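Local coordinates for protein levoglucosan dehydrogenase (Pseudarthrobacter phenanthrenivorans, PDB 6A3F) that catalyses the NAD(+)-dependent oxidation of levoglucosan to 3-dehydrolevoglucosan and works as a homotetramer, at residues B[305-310]-B[315-320]; B[155-160]-B[333-338]. All coordinates share one frame; numbering follows the deposited sequence.

Interaction 1 of 2, residues B[305-310]-B[315-320]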
ATOM      1  N   SER B 305      10.811 -14.078  -4.739  1.00 18.34           N
ATOM      2  CA  SER B 305       9.792 -14.201  -3.695  1.00 20.10           C
ATOM      3  C   SER B 305       8.420 -13.807  -4.285  1.00 19.11           C
ATOM      4  O   SER B 305       8.318 -13.033  -5.268  1.00 18.40           O
ATOM      5  CB  SER B 305      10.131 -13.318  -2.503  1.00 18.58           C
ATOM      6  OG  SER B 305      11.334 -13.629  -1.838  1.00 19.61           O
ATOM      7  N   ILE B 306       7.330 -14.335  -3.687  1.00 19.06           N
ATOM      8  CA  ILE B 306       5.988 -14.108  -4.119  1.00 18.81           C
ATOM      9  C   ILE B 306       5.137 -13.842  -2.873  1.00 18.34           C
ATOM     10  O   ILE B 306       5.271 -14.569  -1.914  1.00 20.06           O
ATOM     11  CB  ILE B 306       5.390 -15.297  -4.882  1.00 19.30           C
ATOM     12  CG1 ILE B 306       6.221 -15.656  -6.127  1.00 17.89           C
ATOM     13  CG2 ILE B 306       3.946 -15.024  -5.251  1.00 21.89           C
ATOM     14  CD1 ILE B 306       5.899 -17.021  -6.668  1.00 19.63           C
ATOM     15  N   VAL B 307       4.324 -12.788  -2.932  1.00 16.60           N
ATOM     16  CA  VAL B 307       3.457 -12.396  -1.820  1.00 18.52           C
ATOM     17  C   VAL B 307       2.051 -12.216  -2.380  1.00 16.96           C
ATOM     18  O   VAL B 307       1.875 -11.621  -3.464  1.00 17.57           O
ATOM     19  CB  VAL B 307       3.973 -11.099  -1.152  1.00 18.10           C
ATOM     20  CG1 VAL B 307       2.945 -10.498  -0.188  1.00 21.73           C
ATOM     21  CG2 VAL B 307       5.292 -11.356  -0.449  1.00 20.20           C
ATOM     22  N   PHE B 308       1.037 -12.659  -1.640  1.00 17.49           N
ATOM     23  CA  PHE B 308      -0.343 -12.563  -2.080  1.00 17.07           C
ATOM     24  C   PHE B 308      -1.196 -12.153  -0.880  1.00 17.89           C
ATOM     25  O   PHE B 308      -0.893 -12.549   0.246  1.00 18.54           O
ATOM     26  CB  PHE B 308      -0.878 -13.906  -2.597  1.00 17.79           C
ATOM     27  CG  PHE B 308      -2.357 -13.955  -2.890  1.00 18.68           C
ATOM     28  CD1 PHE B 308      -2.895 -13.263  -3.970  1.00 18.76           C
ATOM     29  CD2 PHE B 308      -3.212 -14.728  -2.123  1.00 17.78           C
ATOM     30  CE1 PHE B 308      -4.252 -13.286  -4.229  1.00 19.57           C
ATOM     31  CE2 PHE B 308      -4.566 -14.778  -2.422  1.00 19.08           C
ATOM     32  CZ  PHE B 308      -5.082 -14.081  -3.476  1.00 18.24           C
ATOM     33  N   ASN B 309      -2.241 -11.384  -1.161  1.00 17.25           N
ATOM     34  CA  ASN B 309      -3.240 -10.890  -0.189  1.00 16.55           C
ATOM     35  C   ASN B 309      -4.618 -10.907  -0.867  1.00 17.03           C
ATOM     36  O   ASN B 309      -4.903 -10.096  -1.760  1.00 17.74           O
ATOM     37  CB  ASN B 309      -2.892  -9.502   0.335  1.00 17.26           C
ATOM     38  CG  ASN B 309      -4.006  -8.795   1.084  1.00 16.33           C
ATOM     39  OD1 ASN B 309      -4.948  -9.452   1.544  1.00 16.92           O
ATOM     40  ND2 ASN B 309      -3.846  -7.484   1.338  1.00 13.84           N
ATOM     41  N   TYR B 310      -5.473 -11.846  -0.457  1.00 16.01           N
ATOM     42  CA  TYR B 310      -6.791 -12.000  -1.036  1.00 15.60           C
ATOM     43  C   TYR B 310      -7.669 -10.741  -0.834  1.00 16.51           C
ATOM     44  O   TYR B 310      -8.574 -10.494  -1.624  1.00 16.30           O
ATOM     45  CB  TYR B 310      -7.541 -13.236  -0.506  1.00 16.10           C
ATOM     46  CG  TYR B 310      -8.850 -13.419  -1.212  1.00 16.59           C
ATOM     47  CD1 TYR B 310      -8.920 -14.113  -2.408  1.00 16.12           C
ATOM     48  CD2 TYR B 310     -10.020 -12.873  -0.712  1.00 16.73           C
ATOM     49  CE1 TYR B 310     -10.106 -14.233  -3.109  1.00 16.70           C
ATOM     50  CE2 TYR B 310     -11.198 -12.908  -1.435  1.00 16.77           C
ATOM     51  CZ  TYR B 310     -11.249 -13.627  -2.615  1.00 18.03           C
ATOM     52  OH  TYR B 310     -12.410 -13.731  -3.287  1.00 17.85           O
ATOM     53  N   GLU B 315      -4.140  -8.661  -7.390  1.00 17.25           N
ATOM     54  CA  GLU B 315      -2.745  -8.423  -7.347  1.00 20.01           C
ATOM     55  C   GLU B 315      -1.976  -9.680  -6.961  1.00 20.05           C
ATOM     56  O   GLU B 315      -2.374 -10.410  -6.037  1.00 19.41           O
ATOM     57  CB  GLU B 315      -2.387  -7.401  -6.261  1.00 23.18           C
ATOM     58  CG  GLU B 315      -2.872  -6.012  -6.558  1.00 24.64           C
ATOM     59  CD  GLU B 315      -2.690  -5.027  -5.419  1.00 22.61           C
ATOM     60  OE1 GLU B 315      -1.861  -5.265  -4.516  1.00 23.31           O
ATOM     61  OE2 GLU B 315      -3.375  -4.011  -5.460  1.00 29.57           O
ATOM     62  N   LEU B 316      -0.802  -9.831  -7.582  1.00 18.58           N
ATOM     63  CA  LEU B 316       0.261 -10.683  -7.075  1.00 17.94           C
ATOM     64  C   LEU B 316       1.562  -9.883  -6.984  1.00 19.24           C
ATOM     65  O   LEU B 316       1.882  -9.194  -7.916  1.00 18.42           O
ATOM     66  CB  LEU B 316       0.491 -11.909  -7.965  1.00 18.14           C
ATOM     67  CG  LEU B 316       1.410 -12.962  -7.340  1.00 17.41           C
ATOM     68  CD1 LEU B 316       0.732 -13.671  -6.160  1.00 17.71           C
ATOM     69  CD2 LEU B 316       1.807 -14.007  -8.379  1.00 18.54           C
ATOM     70  N   GLN B 317       2.282  -9.978  -5.881  1.00 16.36           N
ATOM     71  CA  GLN B 317       3.556  -9.336  -5.777  1.00 17.60           C
ATOM     72  C   GLN B 317       4.664 -10.366  -6.040  1.00 19.49           C
ATOM     73  O   GLN B 317       4.657 -11.458  -5.450  1.00 17.87           O
ATOM     74  CB  GLN B 317       3.734  -8.658  -4.428  1.00 20.23           C
ATOM     75  CG  GLN B 317       2.683  -7.589  -4.191  1.00 25.10           C
ATOM     76  CD  GLN B 317       2.841  -6.924  -2.852  1.00 31.41           C
ATOM     77  OE1 GLN B 317       1.948  -6.973  -2.008  1.00 39.72           O
ATOM     78  NE2 GLN B 317       3.963  -6.272  -2.646  1.00 27.62           N
ATOM     79  N   VAL B 318       5.636  -9.986  -6.853  1.00 18.52           N
ATOM     80  CA  VAL B 318       6.764 -10.911  -7.137  1.00 19.40           C
ATOM     81  C   VAL B 318       8.051 -10.118  -7.270  1.00 18.84           C
ATOM     82  O   VAL B 318       8.044  -9.085  -7.904  1.00 19.65           O
ATOM     83  CB  VAL B 318       6.513 -11.781  -8.373  1.00 18.62           C
ATOM     84  CG1 VAL B 318       6.217 -10.996  -9.644  1.00 21.72           C
ATOM     85  CG2 VAL B 318       7.635 -12.802  -8.587  1.00 22.52           C
ATOM     86  N   ALA B 319       9.113 -10.619  -6.624  1.00 19.67           N
ATOM     87  CA  ALA B 319      10.419 -10.009  -6.654  1.00 19.26           C
ATOM     88  C   ALA B 319      11.364 -11.024  -7.292  1.00 20.36           C
ATOM     89  O   ALA B 319      11.424 -12.124  -6.781  1.00 18.46           O
ATOM     90  CB  ALA B 319      10.861  -9.630  -5.257  1.00 18.71           C
ATOM     91  N   PHE B 320      12.017 -10.640  -8.402  1.00 20.32           N
ATOM     92  CA  PHE B 320      13.029 -11.464  -9.075  1.00 21.21           C
ATOM     93  C   PHE B 320      14.445 -11.018  -8.712  1.00 21.47           C
ATOM     94  O   PHE B 320      14.868  -9.865  -8.901  1.00 22.52           O
ATOM     95  CB  PHE B 320      12.784 -11.470 -10.583  1.00 20.97           C
ATOM     96  CG  PHE B 320      11.441 -11.999 -10.984  1.00 22.85           C
ATOM     97  CD1 PHE B 320      11.126 -13.350 -10.803  1.00 21.78           C
ATOM     98  CD2 PHE B 320      10.471 -11.148 -11.497  1.00 19.81           C
ATOM     99  CE1 PHE B 320       9.901 -13.844 -11.203  1.00 21.00           C
ATOM    100  CE2 PHE B 320       9.234 -11.642 -11.863  1.00 22.42           C
ATOM    101  CZ  PHE B 320       8.950 -12.988 -11.732  1.00 21.96           C
TER
HETATM  102  O   HOH W   1      -2.568  -9.679  -3.459  1.00 16.75           O
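The Phe308 ring meets the opposite strand at its edge: CD1 lies 3.6 Å from Glu315 O, near the ring plane. Leu316 CD1 is oblique to the ring, and its 3.9 Å contact is with Phe308 CB. One ring face carries Tyr310 N, offset toward the rim; Phe297 of the neighbouring strand 294-301 also meets this ring. Over one face of the Phe320 ring lies Val318 CG2, 3.4 Å above the plane and likewise offset. The motif is a beta hairpin, strands 304-309 and 315-320, in the mixed sheet of the substrate-binding domain, and the 164° angle between strand directions confirms it as antiparallel. Four backbone bonds, all close to straight, define the register: Ser305 and Ala319 form one hydrogen-bonded pair, Val307 and Gln317 the other. Ile306 and Val318 make the non-hydrogen-bonded pair between them. On their face, turned to helix 157-167, Ile306 CG2 packs 3.6 Å from Leu316 CD1, and Ile306 CG1 lies beside Val318 CG2. A chi1 of -58° turns Ile306 CG1 anti to the carbonyl carbon and thereby CG2 anti to the backbone N, on the side of Leu316. On the reverse face Val307 and Gln317 run side by side, while Ser305 OG is bonded to His289 O of a second subunit. Toward the turn a water spans the gap, accepting from Asn309 N at 2.9 Å and probably donating to Glu315 O at 2.7 Å.

Interaction 2 of 2, residues B[155-160]-B[333-338]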
ATOM      1  N   ARG B 155      -8.111 -20.970  -7.058  1.00 21.13           N
ATOM      2  CA  ARG B 155      -8.429 -20.622  -8.405  1.00 21.00           C
ATOM      3  C   ARG B 155      -8.598 -19.090  -8.536  1.00 20.50           C
ATOM      4  O   ARG B 155      -9.086 -18.617  -9.552  1.00 21.72           O
ATOM      5  CB  ARG B 155      -9.658 -21.397  -8.905  1.00 20.24           C
ATOM      6  CG  ARG B 155      -9.288 -22.814  -9.352  1.00 21.10           C
ATOM      7  CD  ARG B 155     -10.444 -23.729  -9.663  1.00 22.79           C
ATOM      8  NE  ARG B 155      -9.972 -24.867 -10.448  1.00 23.22           N
ATOM      9  CZ  ARG B 155      -9.401 -25.973  -9.982  1.00 22.68           C
ATOM     10  NH1 ARG B 155      -9.219 -26.162  -8.684  1.00 22.62           N
ATOM     11  NH2 ARG B 155      -9.026 -26.909 -10.852  1.00 24.28           N
ATOM     12  N   THR B 156      -8.218 -18.306  -7.527  1.00 20.23           N
ATOM     13  CA  THR B 156      -7.948 -16.892  -7.743  1.00 19.81           C
ATOM     14  C   THR B 156      -6.834 -16.787  -8.803  1.00 17.49           C
ATOM     15  O   THR B 156      -5.785 -17.403  -8.635  1.00 17.51           O
ATOM     16  CB  THR B 156      -7.495 -16.174  -6.468  1.00 19.00           C
ATOM     17  OG1 THR B 156      -8.368 -16.390  -5.344  1.00 20.33           O
ATOM     18  CG2 THR B 156      -7.342 -14.677  -6.664  1.00 19.58           C
ATOM     19  N   PRO B 157      -7.064 -15.999  -9.865  1.00 18.12           N
ATOM     20  CA  PRO B 157      -6.072 -16.016 -10.916  1.00 18.71           C
ATOM     21  C   PRO B 157      -4.664 -15.719 -10.387  1.00 17.43           C
ATOM     22  O   PRO B 157      -3.721 -16.346 -10.845  1.00 19.36           O
ATOM     23  CB  PRO B 157      -6.584 -15.014 -11.941  1.00 18.09           C
ATOM     24  CG  PRO B 157      -8.064 -15.169 -11.807  1.00 18.55           C
ATOM     25  CD  PRO B 157      -8.274 -15.344 -10.316  1.00 16.78           C
ATOM     26  N   ALA B 158      -4.509 -14.776  -9.461  1.00 18.58           N
ATOM     27  CA  ALA B 158      -3.219 -14.436  -8.876  1.00 18.16           C
ATOM     28  C   ALA B 158      -2.515 -15.653  -8.250  1.00 17.57           C
ATOM     29  O   ALA B 158      -1.306 -15.748  -8.270  1.00 18.31           O
ATOM     30  CB  ALA B 158      -3.428 -13.358  -7.855  1.00 16.50           C
ATOM     31  N   VAL B 159      -3.284 -16.540  -7.629  1.00 16.34           N
ATOM     32  CA  VAL B 159      -2.741 -17.721  -6.997  1.00 17.35           C
ATOM     33  C   VAL B 159      -2.279 -18.741  -8.061  1.00 18.03           C
ATOM     34  O   VAL B 159      -1.168 -19.308  -7.944  1.00 18.73           O
ATOM     35  CB  VAL B 159      -3.763 -18.329  -6.017  1.00 17.38           C
ATOM     36  CG1 VAL B 159      -3.217 -19.631  -5.398  1.00 17.78           C
ATOM     37  CG2 VAL B 159      -4.146 -17.294  -4.963  1.00 18.38           C
ATOM     38  N   ALA B 160      -3.072 -18.921  -9.106  1.00 19.38           N
ATOM     39  CA  ALA B 160      -2.654 -19.756 -10.258  1.00 20.07           C
ATOM     40  C   ALA B 160      -1.439 -19.133 -10.952  1.00 19.42           C
ATOM     41  O   ALA B 160      -0.616 -19.857 -11.473  1.00 18.42           O
ATOM     42  CB  ALA B 160      -3.783 -19.907 -11.224  1.00 20.84           C
ATOM     43  N   VAL B 333       1.655  -7.127  -9.826  1.00 16.83           N
ATOM     44  CA  VAL B 333       1.139  -7.614 -11.070  1.00 17.92           C
ATOM     45  C   VAL B 333      -0.371  -7.796 -10.931  1.00 17.02           C
ATOM     46  O   VAL B 333      -0.822  -8.566 -10.038  1.00 18.06           O
ATOM     47  CB  VAL B 333       1.808  -8.946 -11.493  1.00 19.50           C
ATOM     48  CG1 VAL B 333       1.218  -9.450 -12.814  1.00 19.96           C
ATOM     49  CG2 VAL B 333       3.305  -8.812 -11.573  1.00 20.11           C
ATOM     50  N   TYR B 334      -1.144  -7.083 -11.791  1.00 16.97           N
ATOM     51  CA  TYR B 334      -2.600  -7.204 -11.881  1.00 16.43           C
ATOM     52  C   TYR B 334      -2.991  -8.302 -12.888  1.00 19.15           C
ATOM     53  O   TYR B 334      -2.546  -8.296 -14.048  1.00 19.61           O
ATOM     54  CB  TYR B 334      -3.246  -5.856 -12.213  1.00 17.02           C
ATOM     55  CG  TYR B 334      -3.278  -4.943 -11.014  1.00 16.80           C
ATOM     56  CD1 TYR B 334      -2.212  -4.115 -10.719  1.00 17.66           C
ATOM     57  CD2 TYR B 334      -4.372  -4.948 -10.148  1.00 18.14           C
ATOM     58  CE1 TYR B 334      -2.215  -3.316  -9.586  1.00 18.00           C
ATOM     59  CE2 TYR B 334      -4.379  -4.182  -9.003  1.00 17.90           C
ATOM     60  CZ  TYR B 334      -3.312  -3.353  -8.721  1.00 20.07           C
ATOM     61  OH  TYR B 334      -3.348  -2.609  -7.570  1.00 20.28           O
ATOM     62  N   THR B 335      -3.851  -9.218 -12.473  1.00 17.51           N
ATOM     63  CA  THR B 335      -4.200 -10.353 -13.330  1.00 18.34           C
ATOM     64  C   THR B 335      -5.206  -9.967 -14.410  1.00 20.08           C
ATOM     65  O   THR B 335      -6.133  -9.186 -14.218  1.00 18.89           O
ATOM     66  CB  THR B 335      -4.697 -11.581 -12.555  1.00 18.00           C
ATOM     67  OG1 THR B 335      -5.937 -11.320 -11.909  1.00 18.22           O
ATOM     68  CG2 THR B 335      -3.684 -12.018 -11.530  1.00 17.49           C
ATOM     69  N   GLY B 336      -4.966 -10.522 -15.594  1.00 19.87           N
ATOM     70  CA  GLY B 336      -5.797 -10.234 -16.739  1.00 18.81           C
ATOM     71  C   GLY B 336      -5.641 -11.285 -17.829  1.00 19.48           C
ATOM     72  O   GLY B 336      -5.317 -12.445 -17.553  1.00 20.73           O
ATOM     73  N   PRO B 337      -5.829 -10.864 -19.081  1.00 21.16           N
ATOM     74  CA  PRO B 337      -5.748 -11.797 -20.236  1.00 20.06           C
ATOM     75  C   PRO B 337      -4.408 -12.553 -20.309  1.00 22.75           C
ATOM     76  O   PRO B 337      -4.387 -13.719 -20.775  1.00 22.92           O
ATOM     77  CB  PRO B 337      -6.010 -10.855 -21.425  1.00 19.36           C
ATOM     78  CG  PRO B 337      -6.973  -9.816 -20.866  1.00 20.14           C
ATOM     79  CD  PRO B 337      -6.392  -9.566 -19.494  1.00 19.91           C
ATOM     80  N   ALA B 338      -3.321 -11.981 -19.829  1.00 23.23           N
ATOM     81  CA  ALA B 338      -1.997 -12.632 -20.000  1.00 22.87           C
ATOM     82  C   ALA B 338      -1.791 -13.760 -18.966  1.00 22.66           C
ATOM     83  O   ALA B 338      -0.809 -14.522 -19.065  1.00 21.70           O
ATOM     84  CB  ALA B 338      -0.900 -11.625 -19.926  1.00 21.15           C
TER
HETATM   85  O   HOH W   2      -6.421 -12.592  -9.389  1.00 19.29           O
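Apolar packing brings the Thr335 side chain against the first turn of helix 157-167, where Pro157 and Ala158 receive it. The two branches of the threonine have different neighbours. Its methyl CG2 sits 3.5 Å from Ala158 N and 3.9 Å from Ala158 CB, so it rests on the backbone as well as on the alanine methyl. The hydroxyl side faces the proline instead: Thr335 OG1 is 3.8 Å from Pro157 CB, a van der Waals approach. A chi1 of 66° sets OG1 between the backbone N and the carbonyl carbon of Thr335, with CG2 anti to that carbonyl carbon, which turns the methyl to Ala158 and the hydroxyl to Pro157 and the water.

Polar contact between the segments is made through one water. It accepts from Ala158 N at 2.9 Å and is hydrogen-bonded to Thr335 OG1 at 2.9 Å. Along the chain, Ala160 N bonds to Thr156 O at 3.1 Å, marking the start of the helix. Thr156 occupies the N-cap position, but its OG1 bonds to the carbonyl of Tyr153, a levoglucosan-binding residue.

As to its place in the fold, the contact joins the beginning of this helix to the chain leaving strand 330-334, outermost in the sheet of this chain. Ile361 of helix 355-371 also packs on Pro157. Chemically, the water takes up an amide N-H of the first helical turn, which has no earlier helical carbonyl to bond, and is also bonded to the threonine hydroxyl; Ala158 N and Thr335 OG1 thus each have a polar partner inside a mainly apolar contact.

Overall arrangement
From the N terminus, the chain passes through the six-stranded parallel sheet, whose last strand is 147-149, before reaching 155-160, the start of helix 157-167. Much of the mixed sheet follows, and then interaction 1 closes a tight loop, with four residues between 305-310 and 315-320. The next strand, 330-334, leads to 333-338, where interaction 2 closes a far longer loop of 172 intervening residues. The hairpin is therefore contained in the larger loop, and the two closures do not cross. Strand 315-320 adjoins 330-334 through the backbone bond from Leu316 N to Val333 O, while Leu316 CD2 packs on Ala158 O. Together the contacts tie one end of the sheet to the helix beside it, their centres about 11 Å apart.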